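Long-range contacts in LP04448p (Drosophila melanogaster, PDB 4QMH), which drives microtubule polymerization as the XMAP215-family protein Mini spindles, probably by engaging tubulin through its TOG domains, the fourth of which is described here: residues V12-Q17 against R49-S54; I73-L78 against D109-V114. All coordinates share one frame; numbering follows the deposited sequence.

Contact 1 (V12-Q17 against R49-S54)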
ATOM      1  N   VAL A  12     -14.576   1.113  21.557  1.00  9.29           N
ATOM      2  CA  VAL A  12     -15.927   1.492  21.168  1.00 16.03           C
ATOM      3  C   VAL A  12     -16.263   0.901  19.803  1.00 14.12           C
ATOM      4  O   VAL A  12     -15.464   0.982  18.875  1.00 13.05           O
ATOM      5  CB  VAL A  12     -16.062   3.028  21.095  1.00 15.01           C
ATOM      6  CG1 VAL A  12     -17.443   3.433  20.581  1.00 18.42           C
ATOM      7  CG2 VAL A  12     -15.777   3.661  22.457  1.00 18.57           C
ATOM      8  N   ASP A  13     -17.446   0.306  19.680  1.00 13.50           N
ATOM      9  CA  ASP A  13     -17.931  -0.117  18.378  1.00 12.46           C
ATOM     10  C   ASP A  13     -18.618   1.078  17.718  1.00 14.91           C
ATOM     11  O   ASP A  13     -19.698   1.482  18.147  1.00 14.22           O
ATOM     12  CB  ASP A  13     -18.909  -1.286  18.523  1.00 16.77           C
ATOM     13  CG  ASP A  13     -19.422  -1.788  17.188  1.00 16.56           C
ATOM     14  OD1 ASP A  13     -18.896  -1.361  16.137  1.00 15.26           O
ATOM     15  OD2 ASP A  13     -20.354  -2.621  17.191  1.00 21.97           O
ATOM     16  N   ILE A  14     -17.995   1.651  16.692  1.00 11.49           N
ATOM     17  CA  ILE A  14     -18.590   2.812  16.021  1.00 12.64           C
ATOM     18  C   ILE A  14     -19.483   2.434  14.840  1.00 10.59           C
ATOM     19  O   ILE A  14     -20.044   3.307  14.182  1.00 11.89           O
ATOM     20  CB  ILE A  14     -17.537   3.847  15.555  1.00 13.54           C
ATOM     21  CG1 ILE A  14     -16.592   3.239  14.519  1.00 11.87           C
ATOM     22  CG2 ILE A  14     -16.792   4.428  16.752  1.00 11.30           C
ATOM     23  CD1 ILE A  14     -15.726   4.278  13.811  1.00 13.17           C
ATOM     24  N   ALA A  15     -19.615   1.142  14.564  1.00 12.00           N
ATOM     25  CA  ALA A  15     -20.460   0.717  13.449  1.00 13.42           C
ATOM     26  C   ALA A  15     -21.854   1.359  13.463  1.00 10.79           C
ATOM     27  O   ALA A  15     -22.327   1.805  12.427  1.00 14.61           O
ATOM     28  CB  ALA A  15     -20.561  -0.799  13.375  1.00 13.52           C
ATOM     29  N   PRO A  16     -22.521   1.395  14.631  1.00 14.74           N
ATOM     30  CA  PRO A  16     -23.856   2.005  14.654  1.00 14.80           C
ATOM     31  C   PRO A  16     -23.870   3.474  14.220  1.00 13.51           C
ATOM     32  O   PRO A  16     -24.919   3.967  13.802  1.00 16.58           O
ATOM     33  CB  PRO A  16     -24.261   1.889  16.125  1.00 19.54           C
ATOM     34  CG  PRO A  16     -23.549   0.672  16.600  1.00 16.40           C
ATOM     35  CD  PRO A  16     -22.210   0.724  15.907  1.00 12.43           C
ATOM     36  N   GLN A  17     -22.729   4.155  14.313  1.00 12.09           N
ATOM     37  CA  GLN A  17     -22.649   5.571  13.937  1.00 12.12           C
ATOM     38  C   GLN A  17     -22.370   5.759  12.449  1.00 12.88           C
ATOM     39  O   GLN A  17     -22.488   6.872  11.924  1.00 13.07           O
ATOM     40  CB  GLN A  17     -21.563   6.285  14.751  1.00 12.31           C
ATOM     41  CG  GLN A  17     -21.855   6.375  16.243  1.00 11.17           C
ATOM     42  CD  GLN A  17     -20.883   7.293  16.971  1.00  9.29           C
ATOM     43  OE1 GLN A  17     -20.920   8.515  16.813  1.00 20.15           O
ATOM     44  NE2 GLN A  17     -20.019   6.706  17.778  1.00 10.94           N
ATOM     45  N   ARG A  49     -11.950   7.505  20.306  1.00 11.18           N
ATOM     46  CA  ARG A  49     -10.509   7.319  20.529  1.00  9.61           C
ATOM     47  C   ARG A  49      -9.994   5.929  20.150  1.00 10.09           C
ATOM     48  O   ARG A  49      -9.140   5.807  19.274  1.00  9.49           O
ATOM     49  CB  ARG A  49     -10.055   7.690  21.942  1.00  9.93           C
ATOM     50  CG  ARG A  49      -8.534   7.637  22.066  1.00 12.69           C
ATOM     51  CD  ARG A  49      -8.053   8.073  23.434  1.00 14.19           C
ATOM     52  NE  ARG A  49      -6.612   7.920  23.555  1.00 17.80           N
ATOM     53  CZ  ARG A  49      -5.948   8.018  24.700  1.00 22.40           C
ATOM     54  NH1 ARG A  49      -6.606   8.272  25.826  1.00 18.07           N
ATOM     55  NH2 ARG A  49      -4.627   7.858  24.721  1.00 22.42           N
ATOM     56  N   LEU A  50     -10.487   4.900  20.828  1.00  8.62           N
ATOM     57  CA  LEU A  50     -10.119   3.523  20.493  1.00  6.41           C
ATOM     58  C   LEU A  50     -11.362   2.769  20.070  1.00  8.24           C
ATOM     59  O   LEU A  50     -12.379   2.811  20.758  1.00 10.18           O
ATOM     60  CB  LEU A  50      -9.448   2.817  21.674  1.00  9.00           C
ATOM     61  CG  LEU A  50      -8.176   3.442  22.249  1.00  9.54           C
ATOM     62  CD1 LEU A  50      -7.626   2.538  23.349  1.00 10.85           C
ATOM     63  CD2 LEU A  50      -7.120   3.716  21.175  1.00 10.71           C
ATOM     64  N   ILE A  51     -11.281   2.088  18.928  1.00  7.89           N
ATOM     65  CA  ILE A  51     -12.464   1.471  18.326  1.00  5.99           C
ATOM     66  C   ILE A  51     -12.258  -0.000  17.963  1.00 10.82           C
ATOM     67  O   ILE A  51     -11.131  -0.468  17.824  1.00 11.12           O
ATOM     68  CB  ILE A  51     -12.952   2.252  17.073  1.00  5.83           C
ATOM     69  CG1 ILE A  51     -11.921   2.171  15.935  1.00  9.37           C
ATOM     70  CG2 ILE A  51     -13.242   3.721  17.414  1.00  8.09           C
ATOM     71  CD1 ILE A  51     -12.319   2.922  14.691  1.00 10.45           C
ATOM     72  N   LYS A  52     -13.366  -0.720  17.823  1.00 12.35           N
ATOM     73  CA  LYS A  52     -13.348  -2.093  17.347  1.00 10.43           C
ATOM     74  C   LYS A  52     -13.173  -2.076  15.830  1.00  8.68           C
ATOM     75  O   LYS A  52     -13.317  -1.035  15.198  1.00  8.38           O
ATOM     76  CB  LYS A  52     -14.664  -2.786  17.715  1.00 12.18           C
ATOM     77  CG  LYS A  52     -14.980  -2.776  19.190  1.00 17.07           C
ATOM     78  CD  LYS A  52     -16.083  -3.776  19.502  1.00 19.41           C
ATOM     79  CE  LYS A  52     -16.518  -3.685  20.963  1.00 31.63           C
ATOM     80  NZ  LYS A  52     -15.389  -3.894  21.909  1.00 35.60           N
ATOM     81  N   PRO A  53     -12.857  -3.232  15.233  1.00  9.02           N
ATOM     82  CA  PRO A  53     -12.658  -3.281  13.779  1.00 12.81           C
ATOM     83  C   PRO A  53     -13.953  -3.203  12.972  1.00  7.50           C
ATOM     84  O   PRO A  53     -13.912  -3.039  11.757  1.00 14.35           O
ATOM     85  CB  PRO A  53     -12.012  -4.659  13.560  1.00 15.42           C
ATOM     86  CG  PRO A  53     -11.516  -5.090  14.893  1.00 17.19           C
ATOM     87  CD  PRO A  53     -12.454  -4.490  15.886  1.00 13.39           C
ATOM     88  N   SER A  54     -15.091  -3.340  13.641  1.00 11.23           N
ATOM     89  CA  SER A  54     -16.388  -3.318  12.972  1.00 12.31           C
ATOM     90  C   SER A  54     -16.813  -1.885  12.655  1.00 11.73           C
ATOM     91  O   SER A  54     -17.145  -1.110  13.559  1.00 12.68           O
ATOM     92  CB  SER A  54     -17.436  -3.995  13.859  1.00 14.31           C
ATOM     93  OG  SER A  54     -17.385  -3.507  15.192  1.00 14.94           O
TER
HETATM   94  O   HOH W   1     -15.795   0.032  15.687  1.00 10.72           O

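Contact 2 (I73-L78 against D109-V114)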
ATOM      1  N   ILE A  73     -10.440  16.387  -0.912  1.00  8.69           N
ATOM      2  CA  ILE A  73     -11.121  15.237  -0.323  1.00  9.27           C
ATOM      3  C   ILE A  73     -10.175  14.039  -0.216  1.00 10.43           C
ATOM      4  O   ILE A  73     -10.124  13.364   0.810  1.00  9.74           O
ATOM      5  CB  ILE A  73     -12.356  14.821  -1.150  1.00  9.19           C
ATOM      6  CG1 ILE A  73     -13.416  15.926  -1.151  1.00 12.02           C
ATOM      7  CG2 ILE A  73     -12.943  13.519  -0.619  1.00 11.01           C
ATOM      8  CD1 ILE A  73     -13.998  16.218   0.236  1.00 10.72           C
ATOM      9  N   ALA A  74      -9.426  13.778  -1.283  1.00  9.98           N
ATOM     10  CA  ALA A  74      -8.488  12.662  -1.289  1.00 11.34           C
ATOM     11  C   ALA A  74      -7.435  12.803  -0.190  1.00 12.42           C
ATOM     12  O   ALA A  74      -7.076  11.823   0.469  1.00 10.46           O
ATOM     13  CB  ALA A  74      -7.828  12.527  -2.661  1.00 13.57           C
ATOM     14  N   GLN A  75      -6.937  14.021   0.001  1.00  9.90           N
ATOM     15  CA  GLN A  75      -5.949  14.286   1.033  1.00 14.33           C
ATOM     16  C   GLN A  75      -6.541  14.157   2.433  1.00 11.58           C
ATOM     17  O   GLN A  75      -5.937  13.554   3.320  1.00 13.48           O
ATOM     18  CB  GLN A  75      -5.331  15.661   0.824  1.00 14.22           C
ATOM     19  CG  GLN A  75      -4.528  15.723  -0.465  1.00 15.38           C
ATOM     20  CD  GLN A  75      -4.347  17.129  -0.975  1.00 16.72           C
ATOM     21  OE1 GLN A  75      -4.597  18.098  -0.256  1.00 19.71           O
ATOM     22  NE2 GLN A  75      -3.910  17.254  -2.230  1.00 17.26           N
ATOM     23  N   THR A  76      -7.735  14.708   2.619  1.00  8.82           N
ATOM     24  CA  THR A  76      -8.418  14.618   3.902  1.00 11.24           C
ATOM     25  C   THR A  76      -8.650  13.156   4.263  1.00  9.59           C
ATOM     26  O   THR A  76      -8.499  12.750   5.428  1.00 11.16           O
ATOM     27  CB  THR A  76      -9.757  15.384   3.879  1.00 11.89           C
ATOM     28  OG1 THR A  76      -9.493  16.780   3.678  1.00 14.78           O
ATOM     29  CG2 THR A  76     -10.505  15.208   5.208  1.00 12.15           C
ATOM     30  N   THR A  77      -9.014  12.361   3.263  1.00  7.35           N
ATOM     31  CA  THR A  77      -9.290  10.946   3.477  1.00  8.05           C
ATOM     32  C   THR A  77      -8.035  10.191   3.933  1.00  9.64           C
ATOM     33  O   THR A  77      -8.117   9.310   4.790  1.00  8.23           O
ATOM     34  CB  THR A  77      -9.942  10.297   2.229  1.00  7.32           C
ATOM     35  OG1 THR A  77     -11.133  11.018   1.883  1.00  7.92           O
ATOM     36  CG2 THR A  77     -10.277   8.847   2.468  1.00  9.57           C
ATOM     37  N   LEU A  78      -6.867  10.537   3.390  1.00  8.92           N
ATOM     38  CA  LEU A  78      -5.631   9.917   3.866  1.00  7.70           C
ATOM     39  C   LEU A  78      -5.436  10.195   5.355  1.00  9.14           C
ATOM     40  O   LEU A  78      -5.114   9.286   6.120  1.00  9.36           O
ATOM     41  CB  LEU A  78      -4.415  10.395   3.067  1.00  9.51           C
ATOM     42  CG  LEU A  78      -4.319   9.870   1.633  1.00 13.70           C
ATOM     43  CD1 LEU A  78      -3.356  10.745   0.829  1.00 13.32           C
ATOM     44  CD2 LEU A  78      -3.897   8.389   1.593  1.00 10.95           C
ATOM     45  N   ASP A 109       0.958  10.398  -6.840  1.00  8.74           N
ATOM     46  CA  ASP A 109       0.529  11.792  -6.882  1.00  8.39           C
ATOM     47  C   ASP A 109       1.686  12.696  -7.309  1.00 14.55           C
ATOM     48  O   ASP A 109       2.840  12.416  -6.996  1.00 16.20           O
ATOM     49  CB  ASP A 109       0.008  12.237  -5.516  1.00 12.65           C
ATOM     50  CG  ASP A 109      -0.806  13.520  -5.590  1.00 16.80           C
ATOM     51  OD1 ASP A 109      -0.204  14.616  -5.641  1.00 19.32           O
ATOM     52  OD2 ASP A 109      -2.051  13.431  -5.604  1.00 15.91           O
ATOM     53  N   ASN A 110       1.359  13.770  -8.034  1.00 19.54           N
ATOM     54  CA  ASN A 110       2.325  14.783  -8.457  1.00 22.82           C
ATOM     55  C   ASN A 110       2.952  15.569  -7.315  1.00 20.28           C
ATOM     56  O   ASN A 110       4.025  16.145  -7.470  1.00 20.68           O
ATOM     57  CB  ASN A 110       1.659  15.798  -9.390  1.00 24.92           C
ATOM     58  CG  ASN A 110       1.286  15.213 -10.722  1.00 36.32           C
ATOM     59  OD1 ASN A 110       1.919  14.272 -11.203  1.00 42.87           O
ATOM     60  ND2 ASN A 110       0.252  15.774 -11.337  1.00 35.85           N
ATOM     61  N   LYS A 111       2.261  15.620  -6.182  1.00 18.18           N
ATOM     62  CA  LYS A 111       2.699  16.433  -5.054  1.00 16.25           C
ATOM     63  C   LYS A 111       3.302  15.555  -3.950  1.00 19.85           C
ATOM     64  O   LYS A 111       2.655  14.619  -3.471  1.00 15.53           O
ATOM     65  CB  LYS A 111       1.513  17.235  -4.511  1.00 19.78           C
ATOM     66  CG  LYS A 111       0.938  18.223  -5.529  1.00 23.09           C
ATOM     67  CD  LYS A 111      -0.411  18.761  -5.088  1.00 25.67           C
ATOM     68  CE  LYS A 111      -1.457  17.662  -5.080  1.00 33.65           C
ATOM     69  NZ  LYS A 111      -1.442  16.889  -6.359  1.00 36.15           N
ATOM     70  N   SER A 112       4.533  15.871  -3.547  1.00 14.73           N
ATOM     71  CA  SER A 112       5.290  15.054  -2.598  1.00 16.68           C
ATOM     72  C   SER A 112       4.607  14.892  -1.242  1.00 19.25           C
ATOM     73  O   SER A 112       4.746  13.855  -0.602  1.00 15.55           O
ATOM     74  CB  SER A 112       6.690  15.635  -2.388  1.00 24.32           C
ATOM     75  OG  SER A 112       6.620  16.868  -1.695  1.00 18.56           O
ATOM     76  N   PHE A 113       3.890  15.915  -0.784  1.00 13.31           N
ATOM     77  CA  PHE A 113       3.227  15.800   0.506  1.00 14.23           C
ATOM     78  C   PHE A 113       2.092  14.778   0.465  1.00 14.89           C
ATOM     79  O   PHE A 113       1.786  14.158   1.480  1.00 18.14           O
ATOM     80  CB  PHE A 113       2.752  17.173   1.032  1.00 13.18           C
ATOM     81  CG  PHE A 113       1.458  17.660   0.427  1.00 11.66           C
ATOM     82  CD1 PHE A 113       0.242  17.413   1.060  1.00 15.44           C
ATOM     83  CD2 PHE A 113       1.457  18.393  -0.745  1.00 12.17           C
ATOM     84  CE1 PHE A 113      -0.952  17.881   0.515  1.00 18.57           C
ATOM     85  CE2 PHE A 113       0.279  18.861  -1.292  1.00 14.33           C
ATOM     86  CZ  PHE A 113      -0.930  18.603  -0.662  1.00 19.17           C
ATOM     87  N   VAL A 114       1.474  14.595  -0.701  1.00 12.89           N
ATOM     88  CA  VAL A 114       0.423  13.592  -0.838  1.00 10.27           C
ATOM     89  C   VAL A 114       1.066  12.214  -0.858  1.00 11.22           C
ATOM     90  O   VAL A 114       0.589  11.283  -0.204  1.00 12.30           O
ATOM     91  CB  VAL A 114      -0.432  13.797  -2.112  1.00 14.26           C
ATOM     92  CG1 VAL A 114      -1.505  12.716  -2.222  1.00 12.43           C
ATOM     93  CG2 VAL A 114      -1.078  15.190  -2.091  1.00 11.76           C
TER

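Contact 1 (V12-Q17 against R49-S54)
The carboxylate of Asp-13 accepts a hydrogen bond from the hydroxyl of Ser-54, OD1 to OG 2.8 Å, and the same oxygen takes the backbone N of Ala-15 at 3.0 Å in an Asx turn. The two donors arrive over opposite faces of the carboxylate plane, so OD1 is held between them. With CG of Asp-13 anti to the backbone N (chi1 -179°), the carboxylate is carried across to Ser-54. Farther along, Val-12 N donates to Leu-50 O and Lys-52 N to Val-12 O. Together these bonds form a single beta bridge between Val-12 and Ile-51, a short extended pairing in a domain otherwise built of helices and loops, joining the loop before helix 20-26 to the one that follows helix 31-48. A water accepts from Ile-14 N (2.9 Å) and lies within hydrogen-bonding distance of Lys-52 O and Ser-54 O, two of several acceptors competing for its protons. Apolar contact is made by Ile-14 and Ile-51, which meet obliquely, CG2 to CG2 at 3.7 Å; Ile-51 also packs on Leu-84 and Ala-87 of helix 71-88. The aliphatic part of Lys-52 adds to this, CD passing 3.9 Å from CB of Asp-13, while its NZ bonds to Arg-11 O.

Contact 2 (I73-L78 against D109-V114)
Gln-75 reaches from helix 71-88 into a nook formed by Phe-113, Val-114 and Lys-111, and no hydrogen bond crosses between the two segments. Van der Waals contact by its amide carries most of the meeting. NE2 lies 3.5 Å from CG2 of Val-114 and 3.6 Å from CZ of Phe-113, while OE1 sits at the edge of the Phe-113 ring, in its plane, 3.7 Å from CZ. Amide and ring planes stand 75° apart, and the two side chains cross at about a right angle. The chain of Gln-75 is extended beyond CG, which brings the amide to the ring; from the other partner, Phe-113 has its CG between its own backbone N and carbonyl carbon (chi1 80°), swinging the ring back toward Gln-75. The ring is also backed by CG2 of Val-114, above one face and offset toward the rim.

The apolar part is smaller: CD1 of Leu-78 approaches CG1 of Val-114 at 4.1 Å, and Leu-78 continues onto Ala-117 and Cys-121 deeper in helix 112-129. This is helix-to-helix packing in the TOG fold, an array of HEAT-type helical repeats, where helix 71-88 lies against the start of helix 112-129.

The salt bridge of this contact lies within 109-114. Asp-109 OD1 takes the backbone N of Lys-111, the N-cap residue, at 2.7 Å through its anti lone pair, an Asx turn, and through its syn lone pair forms a salt bridge with Lys-111 NZ, also 2.7 Å. Lys-111, bent at chi3 and chi4, folds back to reach that carboxylate, and this brings its CE to 3.8 Å from NE2 of Gln-75.

Both contacts are partly buried and lie in one domain, with centres 26 Å apart and nearest atoms about 13 Å apart; contact 1 closes before contact 2 opens along the chain. The centre of contact 1 lies about 23 Å, that of contact 2 about 14 Å, from the centre of the chain. The more peripheral contact 1 joins two loops through backbone bonds, a carboxylate-hydroxyl bond and a water. Contact 2 sets one helix against the beginning of another by side-chain packing, with no hydrogen bond crossing between its segments. Helix 71-88 connects them: it supplies one half of contact 2, and near its other end it covers Ile-51 of contact 1. An Asx turn occurs in each, but only that of contact 1 also bonds across the interface.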